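Local coordinates for succinoglycan biosynthesis protein (PDB 3B55) that binds calcium and belongs to the erythromycin esterase family, though its own reaction and substrate are not established, at residues 81-86 against 403-408. The protein carries 1 engineered substitution. Sequence-based numbering, arbitrary orientation.
Sequences GEATHG and PIFAGI. With CA (calcium ion), chain B.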
ATOM      1  N   GLY A  81       5.807  -4.487  -1.322  1.00  8.12           N
ATOM      2  CA  GLY A  81       5.540  -4.602   0.103  1.00  3.97           C
ATOM      3  C   GLY A  81       6.680  -4.373   1.066  1.00  6.88           C
ATOM      4  O   GLY A  81       7.848  -4.504   0.716  1.00  7.49           O
ATOM      5  N   GLU A  82       6.328  -4.006   2.294  1.00  6.69           N
ATOM      6  CA  GLU A  82       7.325  -3.780   3.339  1.00 10.20           C
ATOM      7  C   GLU A  82       7.092  -4.809   4.430  1.00  7.58           C
ATOM      8  O   GLU A  82       5.976  -4.953   4.919  1.00  7.26           O
ATOM      9  CB  GLU A  82       7.240  -2.344   3.891  1.00 11.98           C
ATOM     10  CG  GLU A  82       5.836  -1.780   4.023  1.00 15.83           C
ATOM     11  CD  GLU A  82       5.842  -0.254   4.086  1.00 20.58           C
ATOM     12  OE1 GLU A  82       6.416   0.381   3.168  1.00 19.51           O
ATOM     13  OE2 GLU A  82       5.280   0.318   5.044  1.00 15.37           O
ATOM     14  N   ALA A  83       8.139  -5.548   4.783  1.00  8.48           N
ATOM     15  CA  ALA A  83       8.021  -6.580   5.806  1.00 12.07           C
ATOM     16  C   ALA A  83       7.428  -6.010   7.083  1.00  8.74           C
ATOM     17  O   ALA A  83       6.755  -6.713   7.823  1.00 13.71           O
ATOM     18  CB  ALA A  83       9.388  -7.213   6.088  1.00  7.73           C
ATOM     19  N   THR A  84       7.678  -4.730   7.321  1.00 10.79           N
ATOM     20  CA  THR A  84       7.182  -4.034   8.502  1.00 11.37           C
ATOM     21  C   THR A  84       7.115  -2.536   8.235  1.00 10.45           C
ATOM     22  O   THR A  84       7.832  -2.026   7.374  1.00 11.14           O
ATOM     23  CB  THR A  84       8.110  -4.230   9.711  1.00 14.23           C
ATOM     24  OG1 THR A  84       7.702  -3.352  10.762  1.00 14.29           O
ATOM     25  CG2 THR A  84       9.565  -3.901   9.338  1.00 14.59           C
ATOM     26  N   HIS A  85       6.269  -1.834   8.984  1.00  8.37           N
ATOM     27  CA  HIS A  85       6.146  -0.390   8.824  1.00  9.34           C
ATOM     28  C   HIS A  85       7.127   0.385   9.691  1.00  9.74           C
ATOM     29  O   HIS A  85       7.075   1.613   9.727  1.00 10.40           O
ATOM     30  CB  HIS A  85       4.746   0.086   9.187  1.00  7.04           C
ATOM     31  CG  HIS A  85       3.703  -0.325   8.210  1.00 11.97           C
ATOM     32  ND1 HIS A  85       3.942  -0.390   6.854  1.00  8.38           N
ATOM     33  CD2 HIS A  85       2.397  -0.632   8.376  1.00  8.05           C
ATOM     34  CE1 HIS A  85       2.829  -0.714   6.227  1.00  8.75           C
ATOM     35  NE2 HIS A  85       1.878  -0.864   7.128  1.00  7.74           N
ATOM     36  N   GLY A  86       8.022  -0.309  10.383  1.00  7.54           N
ATOM     37  CA  GLY A  86       8.952   0.404  11.244  1.00  8.99           C
ATOM     38  C   GLY A  86      10.441   0.193  11.039  1.00  7.99           C
ATOM     39  O   GLY A  86      11.203   0.278  11.999  1.00  5.93           O
ATOM     40  N   PRO A 403       6.898 -20.753   8.230  1.00 15.08           N
ATOM     41  CA  PRO A 403       6.789 -19.555   9.065  1.00 14.85           C
ATOM     42  C   PRO A 403       7.569 -18.360   8.531  1.00 15.46           C
ATOM     43  O   PRO A 403       8.651 -18.507   7.951  1.00 18.27           O
ATOM     44  CB  PRO A 403       7.334 -20.021  10.408  1.00 13.06           C
ATOM     45  CG  PRO A 403       7.072 -21.512  10.394  1.00 16.19           C
ATOM     46  CD  PRO A 403       7.476 -21.869   8.997  1.00 16.26           C
ATOM     47  N   ILE A 404       7.012 -17.175   8.732  1.00 14.05           N
ATOM     48  CA  ILE A 404       7.663 -15.950   8.304  1.00 13.50           C
ATOM     49  C   ILE A 404       7.236 -14.826   9.216  1.00 11.19           C
ATOM     50  O   ILE A 404       6.097 -14.784   9.677  1.00 10.55           O
ATOM     51  CB  ILE A 404       7.295 -15.558   6.859  1.00 12.89           C
ATOM     52  CG1 ILE A 404       8.141 -14.346   6.430  1.00 12.92           C
ATOM     53  CG2 ILE A 404       5.803 -15.222   6.773  1.00 11.87           C
ATOM     54  CD1 ILE A 404       8.135 -14.053   4.931  1.00 11.02           C
ATOM     55  N   PHE A 405       8.170 -13.919   9.476  1.00 11.30           N
ATOM     56  CA  PHE A 405       7.927 -12.754  10.311  1.00 10.78           C
ATOM     57  C   PHE A 405       6.652 -12.054   9.800  1.00 12.97           C
ATOM     58  O   PHE A 405       6.523 -11.780   8.612  1.00 10.66           O
ATOM     59  CB  PHE A 405       9.160 -11.848  10.210  1.00 12.53           C
ATOM     60  CG  PHE A 405       8.967 -10.476  10.774  1.00 18.51           C
ATOM     61  CD1 PHE A 405       8.807 -10.280  12.144  1.00 16.67           C
ATOM     62  CD2 PHE A 405       8.978  -9.370   9.932  1.00 12.73           C
ATOM     63  CE1 PHE A 405       8.667  -8.998  12.663  1.00 17.04           C
ATOM     64  CE2 PHE A 405       8.838  -8.084  10.440  1.00 16.19           C
ATOM     65  CZ  PHE A 405       8.685  -7.899  11.807  1.00 15.89           C
ATOM     66  N   ALA A 406       5.705 -11.780  10.697  1.00 14.64           N
ATOM     67  CA  ALA A 406       4.444 -11.147  10.310  1.00 17.01           C
ATOM     68  C   ALA A 406       4.524  -9.634  10.141  1.00 15.41           C
ATOM     69  O   ALA A 406       3.915  -9.067   9.227  1.00 16.89           O
ATOM     70  CB  ALA A 406       3.358 -11.505  11.318  1.00 18.23           C
ATOM     71  N   GLY A 407       5.253  -8.981  11.035  1.00  9.59           N
ATOM     72  CA  GLY A 407       5.418  -7.545  10.933  1.00 10.43           C
ATOM     73  C   GLY A 407       4.226  -6.655  11.244  1.00 11.55           C
ATOM     74  O   GLY A 407       4.108  -5.563  10.675  1.00  9.04           O
ATOM     75  N   ILE A 408       3.341  -7.100  12.130  1.00 12.10           N
ATOM     76  CA  ILE A 408       2.181  -6.294  12.496  1.00 13.63           C
ATOM     77  C   ILE A 408       2.656  -5.072  13.296  1.00 12.90           C
ATOM     78  O   ILE A 408       3.654  -5.133  14.020  1.00 10.83           O
ATOM     79  CB  ILE A 408       1.170  -7.114  13.316  1.00 12.27           C
ATOM     80  CG1 ILE A 408       0.739  -8.339  12.510  1.00 15.31           C
ATOM     81  CG2 ILE A 408      -0.056  -6.267  13.640  1.00 11.89           C
ATOM     82  CD1 ILE A 408       0.243  -7.987  11.107  1.00 15.97           C
TER
HETATM   83 CA    CA B 501      -0.453  -1.322   7.286  1.00 11.37          CA
HETATM   84  O   HOH W   1       6.069  -9.215   6.658  1.00 19.78           O
HETATM   85  O   HOH W   2       4.374  -3.042  10.824  1.00 21.05           O
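The calcium site borders this contact: the loop 83-86 that carries its ligand His-85 packs against the end of strand 402-405 and the loop after it, at Phe-405 to Gly-407. No direct hydrogen bond joins the two segments. The Phe-405 ring has CG anti to the backbone N (chi1 168°) and reaches the loop through CE2. That atom lies 4.0 Å from Thr-84 CB, which sits at the ring edge, near its plane. Gly-407 N stands over the centre of one face of the same ring. Gly-407 also points a CA-H at Ala-83 O, with 3.5 Å from Gly-407 CA to Ala-83 O and a nearly straight path at the hydrogen (172°). Its phi is positive, a region that favours glycine.

The loop follows strand 77-82, an inner strand of the mixed central sheet. Strand 402-405 belongs to a separate two-stranded antiparallel sheet with strand 418-421. Two waters lie between the segments. One is 2.8 Å from Ala-83 O and 3.3 Å from Phe-405 O, and may not donate to both. The other accepts from His-85 N and donates to Gly-407 O, which His-306 NE2 also reaches by a hydrogen bond.

Within the loop, Thr-84 OG1 accepts from Gly-86 N at 3.1 Å, an ST turn. His-85 NE2 binds calcium at 2.4 Å, and Glu-113 supplies another ligand. The other ring nitrogen, ND1, donates to Glu-82 OE2; the pair is 2.4 Å apart and bent (135°), a doubtful length at this resolution. The carboxylate carbon lies in the ring plane. Glu-82 OE1 forms a salt bridge with Lys-94.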